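Local coordinates for protein Dot/Icm T4SS effector (Legionella pneumophila, PDB 6VVE) that acts as a Dot/Icm type IV-secreted effector kinase that binds ADP and is activated by host inositol hexakisphosphate, at residues Q231-Y236 with G282-P287; Y227-W232 with L268-H273. All blocks are in the same frame, centred on the assembly; numbering follows the deposited sequence.

Interaction 1 (Q231-Y236 with G282-P287)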
loop_
_atom_site.group_PDB
_atom_site.type_symbol
_atom_site.label_atom_id
_atom_site.label_comp_id
_atom_site.label_asym_id
_atom_site.label_seq_id
_atom_site.Cartn_x
_atom_site.Cartn_y
_atom_site.Cartn_z
ATOM N N GLN A 231 -6.441 7.563 -6.314
ATOM C CA GLN A 231 -6.879 6.938 -5.071
ATOM C C GLN A 231 -6.610 7.838 -3.876
ATOM O O GLN A 231 -7.501 8.077 -3.048
ATOM C CB GLN A 231 -6.150 5.597 -4.919
ATOM C CG GLN A 231 -6.672 4.674 -3.864
ATOM C CD GLN A 231 -5.976 3.328 -3.915
ATOM O OE1 GLN A 231 -4.773 3.229 -3.673
ATOM N NE2 GLN A 231 -6.722 2.296 -4.268
ATOM N N TRP A 232 -5.377 8.334 -3.768
ATOM C CA TRP A 232 -4.988 9.171 -2.637
ATOM C C TRP A 232 -5.954 10.334 -2.441
ATOM O O TRP A 232 -6.243 10.731 -1.303
ATOM C CB TRP A 232 -3.570 9.709 -2.865
ATOM C CG TRP A 232 -3.496 10.599 -4.066
ATOM C CD1 TRP A 232 -3.306 10.212 -5.362
ATOM C CD2 TRP A 232 -3.621 12.023 -4.087
ATOM N NE1 TRP A 232 -3.311 11.314 -6.191
ATOM C CE2 TRP A 232 -3.501 12.436 -5.428
ATOM C CE3 TRP A 232 -3.837 12.989 -3.104
ATOM C CZ2 TRP A 232 -3.569 13.776 -5.804
ATOM C CZ3 TRP A 232 -3.902 14.328 -3.483
ATOM C CH2 TRP A 232 -3.773 14.703 -4.818
ATOM N N LEU A 233 -6.459 10.899 -3.541
ATOM C CA LEU A 233 -7.351 12.049 -3.440
ATOM C C LEU A 233 -8.696 11.653 -2.854
ATOM O O LEU A 233 -9.284 12.418 -2.069
ATOM C CB LEU A 233 -7.529 12.681 -4.816
ATOM C CG LEU A 233 -8.361 13.955 -4.913
ATOM C CD1 LEU A 233 -7.667 15.106 -4.214
ATOM C CD2 LEU A 233 -8.636 14.297 -6.384
ATOM N N TYR A 234 -9.201 10.467 -3.221
ATOM C CA TYR A 234 -10.493 10.026 -2.702
ATOM C C TYR A 234 -10.437 9.840 -1.188
ATOM O O TYR A 234 -11.360 10.242 -0.465
ATOM C CB TYR A 234 -10.918 8.712 -3.354
ATOM C CG TYR A 234 -10.874 8.678 -4.866
ATOM C CD1 TYR A 234 -10.888 9.847 -5.620
ATOM C CD2 TYR A 234 -10.852 7.463 -5.543
ATOM C CE1 TYR A 234 -10.843 9.808 -6.997
ATOM C CE2 TYR A 234 -10.827 7.411 -6.926
ATOM C CZ TYR A 234 -10.806 8.583 -7.647
ATOM O OH TYR A 234 -10.764 8.516 -9.016
ATOM N N VAL A 235 -9.359 9.224 -0.693
ATOM C CA VAL A 235 -9.219 9.003 0.743
ATOM C C VAL A 235 -9.212 10.336 1.483
ATOM O O VAL A 235 -9.939 10.528 2.471
ATOM C CB VAL A 235 -7.946 8.188 1.038
ATOM C CG1 VAL A 235 -7.749 8.036 2.536
ATOM C CG2 VAL A 235 -8.011 6.824 0.359
ATOM N N TYR A 236 -8.398 11.284 1.012
ATOM C CA TYR A 236 -8.267 12.546 1.730
ATOM C C TYR A 236 -9.579 13.324 1.743
ATOM O O TYR A 236 -9.996 13.843 2.784
ATOM C CB TYR A 236 -7.165 13.400 1.115
ATOM C CG TYR A 236 -6.858 14.614 1.956
ATOM C CD1 TYR A 236 -6.011 14.524 3.056
ATOM C CD2 TYR A 236 -7.412 15.853 1.656
ATOM C CE1 TYR A 236 -5.727 15.635 3.834
ATOM C CE2 TYR A 236 -7.124 16.970 2.423
ATOM C CZ TYR A 236 -6.292 16.851 3.515
ATOM O OH TYR A 236 -6.011 17.949 4.293
ATOM N N GLY A 282 -12.608 25.698 -4.479
ATOM C CA GLY A 282 -13.283 25.106 -3.345
ATOM C C GLY A 282 -13.990 23.807 -3.643
ATOM O O GLY A 282 -14.884 23.415 -2.881
ATOM N N LEU A 283 -13.609 23.118 -4.723
ATOM C CA LEU A 283 -14.282 21.896 -5.135
ATOM C C LEU A 283 -13.684 20.646 -4.503
ATOM O O LEU A 283 -14.411 19.677 -4.263
ATOM C CB LEU A 283 -14.225 21.756 -6.659
ATOM C CG LEU A 283 -14.803 22.920 -7.469
ATOM C CD1 LEU A 283 -14.765 22.578 -8.954
ATOM C CD2 LEU A 283 -16.207 23.252 -7.023
ATOM N N ILE A 284 -12.378 20.638 -4.254
ATOM C CA ILE A 284 -11.689 19.505 -3.666
ATOM C C ILE A 284 -10.785 20.012 -2.550
ATOM O O ILE A 284 -10.444 21.195 -2.473
ATOM C CB ILE A 284 -10.860 18.715 -4.701
ATOM C CG1 ILE A 284 -9.756 19.598 -5.292
ATOM C CG2 ILE A 284 -11.747 18.192 -5.802
ATOM C CD1 ILE A 284 -8.760 18.837 -6.160
ATOM N N SER A 285 -10.392 19.092 -1.686
ATOM C CA SER A 285 -9.404 19.341 -0.647
ATOM C C SER A 285 -8.070 18.728 -1.054
ATOM O O SER A 285 -8.003 17.813 -1.881
ATOM C CB SER A 285 -9.863 18.754 0.694
ATOM O OG SER A 285 -11.081 19.345 1.092
ATOM N N LEU A 286 -7.004 19.232 -0.450
ATOM C CA LEU A 286 -5.664 18.726 -0.691
ATOM C C LEU A 286 -4.906 18.713 0.632
ATOM O O LEU A 286 -5.119 19.594 1.469
ATOM C CB LEU A 286 -4.903 19.593 -1.706
ATOM C CG LEU A 286 -5.460 19.670 -3.120
ATOM C CD1 LEU A 286 -4.685 20.705 -3.923
ATOM C CD2 LEU A 286 -5.408 18.318 -3.797
ATOM N N PRO A 287 -4.028 17.731 0.833
ATOM C CA PRO A 287 -3.150 17.780 2.014
ATOM C C PRO A 287 -2.441 19.121 2.081
ATOM O O PRO A 287 -2.078 19.703 1.058
ATOM C CB PRO A 287 -2.172 16.622 1.777
ATOM C CG PRO A 287 -2.938 15.663 0.913
ATOM C CD PRO A 287 -3.786 16.529 0.012
#
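Tyr236 lays its ring against the chain from Ser285 to Pro287. Its CA-CB bond already points at this loop, and CG stands anti to the backbone N (chi1 -171°), which carries the ring on over the proline. At the root of the ring, CG lies 4.1 Å from Pro287 CD. On one rim CD1 meets Pro287 CG at 3.9 Å. On the other, CE2 faces Ser285 CB, which comes in at the ring edge at 3.7 Å. CE2 is also 3.3 Å from Leu286 C, approached obliquely. Further out, CZ rests on Pro287 CA and nears Leu286 O. At the tip, OH passes Leu286 O and also hydrogen-bonds Glu163 OE2 of helix 159-174.

Pro287 also makes a CH-pi contact. Its CD sits 4.0 Å from the Tyr236 ring centroid, 8° off the normal, so it lies over the face. Pro287 N lies over a face too, offset toward the rim. The loop links two helices of the helical part, consistent with a kinase C-lobe. A Schellman motif at Gly282 closes helix 272-280, and Pro287 takes the N-cap position of helix 288-299.

Beside the tyrosine the packing is largely aliphatic and in part edge-on. Leu233 CD1 comes to 3.6 Å from Ser285 O and 3.9 Å from Leu286 CD2. The same Leu286 CD2 meets the Trp232 ring edge at CH2. Ser285 OG bonds Tyr240 O.

Interaction 2 (Y227-W232 with L268-H273)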
loop_
_atom_site.group_PDB
_atom_site.type_symbol
_atom_site.label_atom_id
_atom_site.label_comp_id
_atom_site.label_asym_id
_atom_site.label_seq_id
_atom_site.Cartn_x
_atom_site.Cartn_y
_atom_site.Cartn_z
ATOM N N TYR A 227 -8.925 5.471 -11.557
ATOM C CA TYR A 227 -9.317 5.543 -10.152
ATOM C C TYR A 227 -8.123 5.274 -9.238
ATOM O O TYR A 227 -7.992 5.880 -8.164
ATOM C CB TYR A 227 -10.438 4.552 -9.860
ATOM C CG TYR A 227 -11.766 4.869 -10.512
ATOM C CD1 TYR A 227 -12.130 6.175 -10.813
ATOM C CD2 TYR A 227 -12.671 3.858 -10.805
ATOM C CE1 TYR A 227 -13.345 6.464 -11.395
ATOM C CE2 TYR A 227 -13.892 4.137 -11.385
ATOM C CZ TYR A 227 -14.228 5.441 -11.676
ATOM O OH TYR A 227 -15.454 5.714 -12.259
ATOM N N GLY A 228 -7.231 4.376 -9.654
ATOM C CA GLY A 228 -6.082 4.056 -8.826
ATOM C C GLY A 228 -5.099 5.204 -8.715
ATOM O O GLY A 228 -4.581 5.476 -7.632
ATOM N N LYS A 229 -4.834 5.899 -9.830
ATOM C CA LYS A 229 -3.888 7.006 -9.800
ATOM C C LYS A 229 -4.389 8.164 -8.944
ATOM O O LYS A 229 -3.573 8.931 -8.418
ATOM C CB LYS A 229 -3.597 7.486 -11.221
ATOM C CG LYS A 229 -2.686 6.540 -12.011
ATOM C CD LYS A 229 -2.068 7.221 -13.225
ATOM C CE LYS A 229 -0.978 8.214 -12.829
ATOM N NZ LYS A 229 0.191 7.552 -12.181
ATOM N N ASP A 230 -5.709 8.314 -8.801
ATOM C CA ASP A 230 -6.303 9.352 -7.968
ATOM C C ASP A 230 -6.791 8.806 -6.636
ATOM O O ASP A 230 -7.493 9.508 -5.904
ATOM C CB ASP A 230 -7.465 10.031 -8.708
ATOM C CG ASP A 230 -6.995 10.785 -9.956
ATOM O OD1 ASP A 230 -5.773 11.051 -10.068
ATOM O OD2 ASP A 230 -7.846 11.105 -10.819
ATOM N N GLN A 231 -6.441 7.563 -6.314
ATOM C CA GLN A 231 -6.879 6.938 -5.071
ATOM C C GLN A 231 -6.610 7.838 -3.876
ATOM O O GLN A 231 -7.501 8.077 -3.048
ATOM C CB GLN A 231 -6.150 5.597 -4.919
ATOM C CG GLN A 231 -6.672 4.674 -3.864
ATOM C CD GLN A 231 -5.976 3.328 -3.915
ATOM O OE1 GLN A 231 -4.773 3.229 -3.673
ATOM N NE2 GLN A 231 -6.722 2.296 -4.268
ATOM N N TRP A 232 -5.377 8.334 -3.768
ATOM C CA TRP A 232 -4.988 9.171 -2.637
ATOM C C TRP A 232 -5.954 10.334 -2.441
ATOM O O TRP A 232 -6.243 10.731 -1.303
ATOM C CB TRP A 232 -3.570 9.709 -2.865
ATOM C CG TRP A 232 -3.496 10.599 -4.066
ATOM C CD1 TRP A 232 -3.306 10.212 -5.362
ATOM C CD2 TRP A 232 -3.621 12.023 -4.087
ATOM N NE1 TRP A 232 -3.311 11.314 -6.191
ATOM C CE2 TRP A 232 -3.501 12.436 -5.428
ATOM C CE3 TRP A 232 -3.837 12.989 -3.104
ATOM C CZ2 TRP A 232 -3.569 13.776 -5.804
ATOM C CZ3 TRP A 232 -3.902 14.328 -3.483
ATOM C CH2 TRP A 232 -3.773 14.703 -4.818
ATOM N N LEU A 268 -6.649 13.016 -12.535
ATOM C CA LEU A 268 -6.408 14.356 -12.028
ATOM C C LEU A 268 -4.952 14.543 -11.633
ATOM O O LEU A 268 -4.404 15.643 -11.786
ATOM C CB LEU A 268 -7.318 14.640 -10.836
ATOM C CG LEU A 268 -8.817 14.578 -11.117
ATOM C CD1 LEU A 268 -9.609 14.616 -9.821
ATOM C CD2 LEU A 268 -9.236 15.722 -12.024
ATOM N N SER A 269 -4.306 13.482 -11.138
ATOM C CA SER A 269 -2.925 13.602 -10.676
ATOM C C SER A 269 -1.968 13.908 -11.818
ATOM O O SER A 269 -0.948 14.576 -11.606
ATOM C CB SER A 269 -2.504 12.320 -9.953
ATOM O OG SER A 269 -3.339 12.086 -8.824
ATOM N N ASP A 270 -2.273 13.441 -13.028
ATOM C CA ASP A 270 -1.467 13.760 -14.198
ATOM C C ASP A 270 -1.682 15.186 -14.693
ATOM O O ASP A 270 -1.057 15.583 -15.684
ATOM C CB ASP A 270 -1.770 12.783 -15.335
ATOM C CG ASP A 270 -1.288 11.372 -15.042
ATOM O OD1 ASP A 270 -0.217 11.222 -14.417
ATOM O OD2 ASP A 270 -1.987 10.412 -15.440
ATOM N N ASN A 271 -2.550 15.958 -14.041
ATOM C CA ASN A 271 -2.864 17.325 -14.458
ATOM C C ASN A 271 -2.890 18.212 -13.223
ATOM O O ASN A 271 -3.958 18.548 -12.698
ATOM C CB ASN A 271 -4.204 17.383 -15.199
ATOM C CG ASN A 271 -4.202 16.562 -16.471
ATOM O OD1 ASN A 271 -3.985 17.092 -17.564
ATOM N ND2 ASN A 271 -4.439 15.255 -16.339
ATOM N N PRO A 272 -1.719 18.607 -12.723
ATOM C CA PRO A 272 -1.693 19.478 -11.533
ATOM C C PRO A 272 -2.513 20.748 -11.699
ATOM O O PRO A 272 -3.061 21.260 -10.708
ATOM C CB PRO A 272 -0.196 19.786 -11.355
ATOM C CG PRO A 272 0.508 18.635 -12.000
ATOM C CD PRO A 272 -0.364 18.219 -13.168
ATOM N N HIS A 273 -2.618 21.281 -12.923
ATOM C CA HIS A 273 -3.428 22.479 -13.122
ATOM C C HIS A 273 -4.899 22.213 -12.804
ATOM O O HIS A 273 -5.607 23.111 -12.336
ATOM C CB HIS A 273 -3.272 23.000 -14.552
ATOM C CG HIS A 273 -3.858 22.101 -15.596
ATOM N ND1 HIS A 273 -3.132 21.107 -16.221
ATOM C CD2 HIS A 273 -5.102 22.052 -16.134
ATOM C CE1 HIS A 273 -3.905 20.484 -17.094
ATOM N NE2 HIS A 273 -5.104 21.038 -17.061
HETATM O O HOH W 1 1.459 10.035 -13.062
#
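Asp230 grips the turn 268-271 with both carboxylate oxygens. OD2 accepts Leu268 N at 2.8 Å through its syn lone pair, with an N-H...O angle of 159°. OD1 takes Ser269 N at 3.0 Å, also on the syn side but 28° out of the carboxylate plane. Two successive backbone N-H groups therefore hold the carboxylate. Tyr260 OH is a further partner of OD2. These donors would probably favour the ionised form of Asp230.

Ser269 is the tight centre. Its OG receives the indole N-H of Trp232, 2.7 Å from NE1 and almost in the ring plane. The same OG lies 2.9 Å from Asp230 OD1, a probable bond, though where the hydroxyl proton points is undecided. The segment it sits on is a type I beta turn, closed by Asn271 N bonding Leu268 O.

The outer side is looser. Lys229 bends at its last two torsions and brings CE to 3.5 Å from Asp270 OD1. Its NZ stays 4.3 Å from Asp270 OD1, beyond a salt bridge. A water lies between the two, but the bridge is doubtful. NZ also bonds Asn173 O, and Asp270 OD2 bonds Ser267 OG.

The contact ties the junction of helices 219-229 and 231-239 to the turn leading into helix 272-280. Helix 159-174 packs on Trp232 and Ser269, while helix 253-262 covers Leu268.

Interactions 1 and 2 start from overlapping segments of the same stretch of chain, with centres about 10 Å apart. They share Gln231 and Trp232, but only Trp232 touches across both contacts. Its six-membered ring serves interaction 1 and its indole N-H serves interaction 2. The two also touch directly: Leu233 CD2 of interaction 1 packs on Leu268 CD1 of interaction 2 at 3.6 Å. Interaction 2 joins the helix junction to the turn before helix 272-280; interaction 1 joins helix 231-239 to the loop after it. From contact centre to chain centre is about 18 Å for interaction 1 and 16 Å for interaction 2. None of their residues belongs to the ADP or inositol hexakisphosphate pocket.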